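Local coordinates for protein probable benzoylformate decarboxylase (Rhodococcus jostii, PDB 7ORX) that binds thiamine diphosphate and belongs to the thiamine-diphosphate-dependent enzyme family, assembling as a tetramer in which each chain carries three parallel-sheet domains, at residues C[100-105]-C[161-166]; C[67-72]-C[94-99]; C[20-25]-C[43-48]. One frame throughout, in Å; residues are numbered along the deposited sequence.

Contact 1 (C[100-105]-C[161-166]); sequences GQQVRS and VPYDDW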
# COMPACT_ATOMS: atom_id res chain seq x y z
N GLY C 100 11.72 0.59 -16.77
CA GLY C 100 13.01 1.20 -16.45
C GLY C 100 12.93 2.03 -15.18
O GLY C 100 11.94 2.74 -14.95
N GLN C 101 13.97 1.99 -14.37
CA GLN C 101 14.11 2.84 -13.17
C GLN C 101 15.45 3.55 -13.27
O GLN C 101 16.33 3.10 -14.00
CB GLN C 101 13.94 1.97 -11.93
CG GLN C 101 14.37 2.63 -10.64
CD GLN C 101 13.39 3.71 -10.23
OE1 GLN C 101 13.39 4.81 -10.80
NE2 GLN C 101 12.58 3.39 -9.22
N GLN C 102 15.57 4.66 -12.57
CA GLN C 102 16.76 5.54 -12.56
C GLN C 102 17.93 4.77 -11.91
O GLN C 102 17.71 3.69 -11.35
CB GLN C 102 16.26 6.81 -11.89
CG GLN C 102 17.21 7.98 -11.83
CD GLN C 102 17.68 8.48 -13.17
OE1 GLN C 102 18.81 8.22 -13.57
NE2 GLN C 102 16.86 9.25 -13.83
N VAL C 103 19.15 5.23 -12.06
CA VAL C 103 20.34 4.55 -11.48
C VAL C 103 20.07 4.28 -10.00
O VAL C 103 19.59 5.16 -9.31
CB VAL C 103 21.62 5.36 -11.73
CG1 VAL C 103 22.76 4.99 -10.82
CG2 VAL C 103 22.06 5.24 -13.17
N ARG C 104 20.42 3.10 -9.52
CA ARG C 104 20.04 2.54 -8.20
C ARG C 104 20.49 3.48 -7.07
O ARG C 104 19.67 3.77 -6.20
CB ARG C 104 20.63 1.13 -8.12
CG ARG C 104 20.10 0.33 -6.96
CD ARG C 104 20.62 -1.09 -7.00
NE ARG C 104 19.73 -1.94 -7.76
CZ ARG C 104 18.62 -2.53 -7.28
NH1 ARG C 104 18.26 -2.36 -6.02
NH2 ARG C 104 17.85 -3.27 -8.08
N SER C 105 21.72 4.02 -7.11
CA SER C 105 22.24 4.94 -6.06
C SER C 105 21.45 6.27 -5.99
O SER C 105 21.48 6.90 -4.92
CB SER C 105 23.74 5.18 -6.16
OG SER C 105 24.17 5.38 -7.49
N VAL C 161 13.20 -2.24 -12.90
CA VAL C 161 14.66 -2.56 -12.89
C VAL C 161 15.46 -1.28 -13.12
O VAL C 161 15.29 -0.61 -14.15
CB VAL C 161 15.02 -3.63 -13.93
CG1 VAL C 161 16.49 -3.95 -13.86
CG2 VAL C 161 14.13 -4.86 -13.81
N PRO C 162 16.32 -0.87 -12.15
CA PRO C 162 17.24 0.25 -12.32
C PRO C 162 18.17 -0.04 -13.50
O PRO C 162 18.62 -1.17 -13.66
CB PRO C 162 18.01 0.31 -11.00
CG PRO C 162 17.13 -0.35 -9.99
CD PRO C 162 16.36 -1.38 -10.77
N TYR C 163 18.42 0.97 -14.32
CA TYR C 163 18.98 0.71 -15.67
C TYR C 163 20.42 0.21 -15.53
O TYR C 163 20.87 -0.59 -16.35
CB TYR C 163 18.72 1.92 -16.57
CG TYR C 163 19.62 3.12 -16.47
CD1 TYR C 163 20.96 3.08 -16.79
CD2 TYR C 163 19.07 4.35 -16.17
CE1 TYR C 163 21.74 4.22 -16.76
CE2 TYR C 163 19.82 5.51 -16.15
CZ TYR C 163 21.17 5.45 -16.44
OH TYR C 163 21.84 6.64 -16.37
N ASP C 164 21.11 0.61 -14.46
CA ASP C 164 22.51 0.22 -14.21
C ASP C 164 22.58 -1.28 -13.84
O ASP C 164 23.69 -1.83 -13.83
CB ASP C 164 23.18 1.15 -13.19
CG ASP C 164 22.56 1.19 -11.79
OD1 ASP C 164 21.30 1.27 -11.71
OD2 ASP C 164 23.37 1.19 -10.77
N ASP C 165 21.46 -1.94 -13.58
CA ASP C 165 21.48 -3.36 -13.15
C ASP C 165 21.82 -4.26 -14.34
O ASP C 165 22.40 -5.32 -14.10
CB ASP C 165 20.14 -3.82 -12.56
CG ASP C 165 19.88 -3.31 -11.15
OD1 ASP C 165 20.82 -2.67 -10.55
OD2 ASP C 165 18.74 -3.59 -10.63
N TRP C 166 21.49 -3.84 -15.56
CA TRP C 166 21.58 -4.71 -16.76
C TRP C 166 23.05 -5.07 -17.04
O TRP C 166 23.32 -6.14 -17.53
CB TRP C 166 20.91 -4.02 -17.93
CG TRP C 166 19.44 -3.86 -17.73
CD1 TRP C 166 18.74 -2.69 -17.63
CD2 TRP C 166 18.49 -4.92 -17.59
NE1 TRP C 166 17.41 -2.96 -17.44
CE2 TRP C 166 17.22 -4.31 -17.43
CE3 TRP C 166 18.59 -6.31 -17.64
CZ2 TRP C 166 16.06 -5.06 -17.25
CZ3 TRP C 166 17.44 -7.05 -17.50
CH2 TRP C 166 16.19 -6.43 -17.30
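V161 lies alongside G100 at the C-terminal ends of two neighbouring parallel strands, in the sheet of the N-terminal thiamine-diphosphate-binding domain. Its carbonyl oxygen takes the N-H of Q101, with V161 O 2.9 Å from Q101 N and the donor lying well above the carbonyl plane. P162, paired with Q101, sets its ring against two side chains: CG lies 4.1 Å from Q101 CG and also over one face of the R104 guanidinium. The strands then part, and a weak bond from Y163 N to Q101 O is their last backbone link. The ring of Y163 receives V103 CG2 over one face, a CH-pi contact 3.8 Å from the centroid and displaced toward the rim; L471 of a second subunit packs on the same tyrosine. D164 has CG between its backbone N and carbonyl carbon (chi1 61°), which brings OD1 to R104 N at 3.0 Å. D165 completes the turn with a buried salt bridge, side-on and nearly coplanar with the guanidinium. Both carboxylate oxygens use syn lone pairs: R104 NE meets D165 OD1 at 3.1 Å, and R104 NH2 reaches D165 OD2 at 2.7 Å, nearly straight at 173°.

Contact 2 (C[67-72]-C[94-99]); sequences ATLVNL and PLVVTA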
# COMPACT_ATOMS: atom_id res chain seq x y z
N ALA C 67 2.27 -15.93 -22.12
CA ALA C 67 2.78 -14.75 -21.39
C ALA C 67 3.38 -13.79 -22.41
O ALA C 67 3.84 -14.28 -23.41
CB ALA C 67 3.82 -15.16 -20.38
N THR C 68 3.37 -12.48 -22.17
CA THR C 68 3.82 -11.47 -23.18
C THR C 68 4.55 -10.32 -22.52
O THR C 68 4.08 -9.87 -21.50
CB THR C 68 2.61 -10.94 -23.95
OG1 THR C 68 2.05 -12.08 -24.59
CG2 THR C 68 2.94 -9.88 -24.98
N LEU C 69 5.63 -9.84 -23.12
CA LEU C 69 6.54 -8.89 -22.43
C LEU C 69 6.18 -7.47 -22.83
O LEU C 69 6.06 -7.19 -24.01
CB LEU C 69 7.99 -9.23 -22.79
CG LEU C 69 9.07 -8.43 -22.07
CD1 LEU C 69 8.98 -8.60 -20.55
CD2 LEU C 69 10.44 -8.87 -22.55
N VAL C 70 6.10 -6.58 -21.87
CA VAL C 70 5.89 -5.13 -22.11
C VAL C 70 7.08 -4.40 -21.49
O VAL C 70 7.53 -4.87 -20.46
CB VAL C 70 4.57 -4.71 -21.46
CG1 VAL C 70 4.35 -3.22 -21.57
CG2 VAL C 70 3.41 -5.51 -22.03
N ASN C 71 7.56 -3.29 -22.06
CA ASN C 71 8.67 -2.51 -21.48
C ASN C 71 8.29 -1.03 -21.50
O ASN C 71 8.17 -0.43 -22.59
CB ASN C 71 9.96 -2.80 -22.21
CG ASN C 71 11.15 -2.06 -21.64
OD1 ASN C 71 11.33 -1.99 -20.43
ND2 ASN C 71 11.98 -1.51 -22.51
N LEU C 72 8.12 -0.41 -20.35
CA LEU C 72 7.59 0.96 -20.22
C LEU C 72 8.63 1.83 -19.54
O LEU C 72 9.61 1.31 -18.99
CB LEU C 72 6.33 0.90 -19.37
CG LEU C 72 5.20 0.05 -19.95
CD1 LEU C 72 4.06 -0.09 -18.94
CD2 LEU C 72 4.70 0.66 -21.25
N PRO C 94 -1.74 -12.90 -18.85
CA PRO C 94 -0.40 -12.99 -18.28
C PRO C 94 0.61 -12.01 -18.86
O PRO C 94 1.61 -12.44 -19.33
CB PRO C 94 0.01 -14.44 -18.58
CG PRO C 94 -0.75 -14.80 -19.81
CD PRO C 94 -2.06 -14.05 -19.72
N LEU C 95 0.34 -10.71 -18.81
CA LEU C 95 1.32 -9.66 -19.20
C LEU C 95 2.42 -9.61 -18.15
O LEU C 95 2.13 -9.51 -16.93
CB LEU C 95 0.65 -8.29 -19.24
CG LEU C 95 -0.54 -8.16 -20.19
CD1 LEU C 95 -0.99 -6.69 -20.27
CD2 LEU C 95 -0.19 -8.67 -21.58
N VAL C 96 3.66 -9.57 -18.60
CA VAL C 96 4.84 -9.33 -17.74
C VAL C 96 5.32 -7.91 -18.03
O VAL C 96 5.89 -7.69 -19.10
CB VAL C 96 5.90 -10.37 -18.08
CG1 VAL C 96 7.13 -10.15 -17.24
CG2 VAL C 96 5.34 -11.77 -17.96
N VAL C 97 5.05 -6.96 -17.16
CA VAL C 97 5.34 -5.55 -17.48
C VAL C 97 6.63 -5.17 -16.75
O VAL C 97 6.58 -5.10 -15.53
CB VAL C 97 4.18 -4.68 -17.00
CG1 VAL C 97 4.41 -3.21 -17.31
CG2 VAL C 97 2.87 -5.17 -17.55
N THR C 98 7.72 -4.93 -17.47
CA THR C 98 8.97 -4.36 -16.92
C THR C 98 9.00 -2.84 -17.15
O THR C 98 8.59 -2.37 -18.22
CB THR C 98 10.19 -5.03 -17.55
OG1 THR C 98 10.27 -4.58 -18.90
CG2 THR C 98 10.11 -6.54 -17.55
N ALA C 99 9.50 -2.10 -16.18
CA ALA C 99 9.66 -0.64 -16.26
C ALA C 99 11.13 -0.30 -15.99
O ALA C 99 11.70 -0.86 -15.07
CB ALA C 99 8.74 0.01 -15.27
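L72 and V97 make the closest apolar meeting between these two parallel strands, the branches L72 CD1 and V97 CG1 lying 3.5 Å apart as the side chains pass at a slant. They share a face of the sheet with V70, whose CG1 lies farther from V97 CG1, at 4.3 Å. The backbone is knit most evenly from T68 to L72: V96 N gives its hydrogen to T68 O at 2.9 Å, V70 N binds V96 O, T98 N binds V70 O, and L72 N binds T98 O. On the opposite face, toward the C-terminal end, T98 touches both N71 and L69. Its OG1 sits between the backbone N and the carbonyl carbon (chi1 71°), 3.2 Å from both V70 O and N71 OD1, while its CG2 branch, directed back toward the start of the strand, meets L69 CD1 at 3.8 Å. The start of the pair is looser, though still buried: T68 N reaches P94 O in a weak bond of 3.3 Å, and A67 CB approaches P94 CB to 4.3 Å. The pair is the centre of the alpha/beta sheet of the N-terminal domain, closing a beta-alpha-beta unit through helices 74-79 and 82-90. Helix 50-64 packs on the V70 and L72 face, strand 22-25 adjoins 68-72, and strand 157-162 adjoins 95-99.

Contact 3 (C[20-25]-C[43-48]); sequences LTTVFG and RYVLGL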
# COMPACT_ATOMS: atom_id res chain seq x y z
N LEU C 20 9.00 -15.46 -24.81
CA LEU C 20 8.74 -13.98 -24.80
C LEU C 20 9.68 -13.23 -25.74
O LEU C 20 10.35 -12.28 -25.28
CB LEU C 20 8.89 -13.40 -23.39
CG LEU C 20 7.70 -13.58 -22.46
CD1 LEU C 20 7.54 -15.05 -22.10
CD2 LEU C 20 7.90 -12.77 -21.19
N THR C 21 9.65 -13.57 -27.03
CA THR C 21 10.51 -12.99 -28.08
C THR C 21 9.84 -11.80 -28.79
O THR C 21 10.49 -11.21 -29.65
CB THR C 21 10.91 -14.08 -29.06
OG1 THR C 21 9.71 -14.81 -29.32
CG2 THR C 21 11.94 -15.01 -28.47
N THR C 22 8.62 -11.43 -28.40
CA THR C 22 7.92 -10.25 -28.92
C THR C 22 7.75 -9.25 -27.78
O THR C 22 7.15 -9.59 -26.78
CB THR C 22 6.58 -10.66 -29.52
OG1 THR C 22 6.88 -11.68 -30.46
CG2 THR C 22 5.86 -9.51 -30.19
N VAL C 23 8.27 -8.06 -27.94
CA VAL C 23 8.33 -7.05 -26.84
C VAL C 23 7.53 -5.80 -27.27
O VAL C 23 7.84 -5.22 -28.33
CB VAL C 23 9.80 -6.73 -26.54
CG1 VAL C 23 9.95 -5.74 -25.41
CG2 VAL C 23 10.55 -7.99 -26.26
N PHE C 24 6.54 -5.38 -26.50
CA PHE C 24 5.74 -4.17 -26.80
C PHE C 24 6.30 -3.05 -25.93
O PHE C 24 6.54 -3.34 -24.77
CB PHE C 24 4.28 -4.50 -26.54
CG PHE C 24 3.73 -5.59 -27.43
CD1 PHE C 24 3.90 -6.94 -27.12
CD2 PHE C 24 3.05 -5.27 -28.60
CE1 PHE C 24 3.37 -7.92 -27.94
CE2 PHE C 24 2.54 -6.27 -29.41
CZ PHE C 24 2.69 -7.59 -29.08
N GLY C 25 6.56 -1.86 -26.45
CA GLY C 25 7.28 -0.85 -25.66
C GLY C 25 6.98 0.57 -26.11
O GLY C 25 6.54 0.79 -27.25
N ARG C 43 11.56 -9.29 -31.65
CA ARG C 43 10.94 -8.13 -32.33
C ARG C 43 10.39 -7.16 -31.31
O ARG C 43 9.74 -7.59 -30.41
CB ARG C 43 9.90 -8.55 -33.37
CG ARG C 43 8.71 -9.39 -32.93
CD ARG C 43 8.14 -9.83 -34.29
NE ARG C 43 6.72 -10.12 -34.49
CZ ARG C 43 6.08 -11.19 -34.03
NH1 ARG C 43 6.71 -12.08 -33.30
NH2 ARG C 43 4.80 -11.36 -34.29
N TYR C 44 10.72 -5.88 -31.46
CA TYR C 44 10.19 -4.80 -30.61
C TYR C 44 9.02 -4.16 -31.37
O TYR C 44 9.13 -3.88 -32.58
CB TYR C 44 11.30 -3.80 -30.30
CG TYR C 44 10.95 -2.73 -29.31
CD1 TYR C 44 11.09 -2.93 -27.94
CD2 TYR C 44 10.52 -1.49 -29.74
CE1 TYR C 44 10.83 -1.92 -27.03
CE2 TYR C 44 10.22 -0.47 -28.85
CZ TYR C 44 10.40 -0.67 -27.49
OH TYR C 44 10.09 0.35 -26.63
N VAL C 45 7.89 -3.96 -30.69
CA VAL C 45 6.72 -3.30 -31.32
C VAL C 45 6.48 -1.98 -30.58
O VAL C 45 6.05 -1.98 -29.46
CB VAL C 45 5.51 -4.24 -31.30
CG1 VAL C 45 4.35 -3.56 -31.97
CG2 VAL C 45 5.78 -5.58 -31.97
N LEU C 46 6.84 -0.88 -31.20
CA LEU C 46 6.69 0.45 -30.58
C LEU C 46 5.21 0.90 -30.66
O LEU C 46 4.57 0.72 -31.72
CB LEU C 46 7.64 1.40 -31.32
CG LEU C 46 7.53 2.88 -31.01
CD1 LEU C 46 7.92 3.17 -29.57
CD2 LEU C 46 8.39 3.68 -31.97
N GLY C 47 4.70 1.46 -29.57
CA GLY C 47 3.43 2.20 -29.51
C GLY C 47 3.71 3.62 -29.02
O GLY C 47 4.66 3.78 -28.23
N LEU C 48 2.97 4.62 -29.52
CA LEU C 48 3.29 6.06 -29.26
C LEU C 48 2.81 6.50 -27.88
O LEU C 48 3.09 7.67 -27.53
CB LEU C 48 2.65 6.91 -30.34
CG LEU C 48 3.05 6.55 -31.75
CD1 LEU C 48 2.29 7.38 -32.72
CD2 LEU C 48 4.50 6.81 -31.96
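V23 O accepts the hydrogen of V45 N at 2.7 Å, the shortest hydrogen bond between these strands, almost in line with the carbonyl, and Y44 CA-H adds a weaker approach to the same oxygen. The ladder runs on regularly to both ends: R43 N binds T21 O, V23 N binds R43 O, G25 N binds V45 O, and G47 N closes it on G25 O at 3.0 Å. On one face F24 and V45 run alongside each other, with F24 CD2 3.8 Å from V45 CB. Next to them, the extended arm of R43 lies beside T22, whose CG2 rests over one face of the guanidinium, near its rim. This is the edge pair of the parallel sheet in the N-terminal thiamine-diphosphate-binding domain, where strand 43-46 is outermost within the chain and helix 50-64 packs on T22, F24 and V45. On the other face the Y44 side chain leaves with CG anti to the backbone N (chi1 -173°), carrying its ring past V23 CG1, 3.9 Å from Y44 CD1, to the bare backbone of G25, where Y44 CZ lies 3.6 Å from G25 CA. P477 of a second subunit packs against this tyrosine. Just beyond the strands, G47 O takes a hydrogen bond from N26 ND2; N26 and the following P27, which touches Y44 and L46, line the thiamine diphosphate pocket.

In the fold
From the N terminus, contact 3 comes first, pairing strand 22-25 with the edge strand 43-46 and closing a short loop that includes helix 32-35. The chain then crosses through helix 50-64 to strand 68-73, and contact 2 closes the following crossover, to strand 95-101. Contact 1 follows, bringing back strand 157-162 after a longer excursion that includes the opposite edge strand, 128-130. The three closures lie in series, neither nesting nor crossing, yet join one sheet: F24 bonds through its backbone to L69 and N71, linking contacts 3 and 2, while A99 to V161 and L72 to G100 link contacts 2 and 1. Contacts 1 and 3, some 20 Å apart between centres, both touch the second subunit.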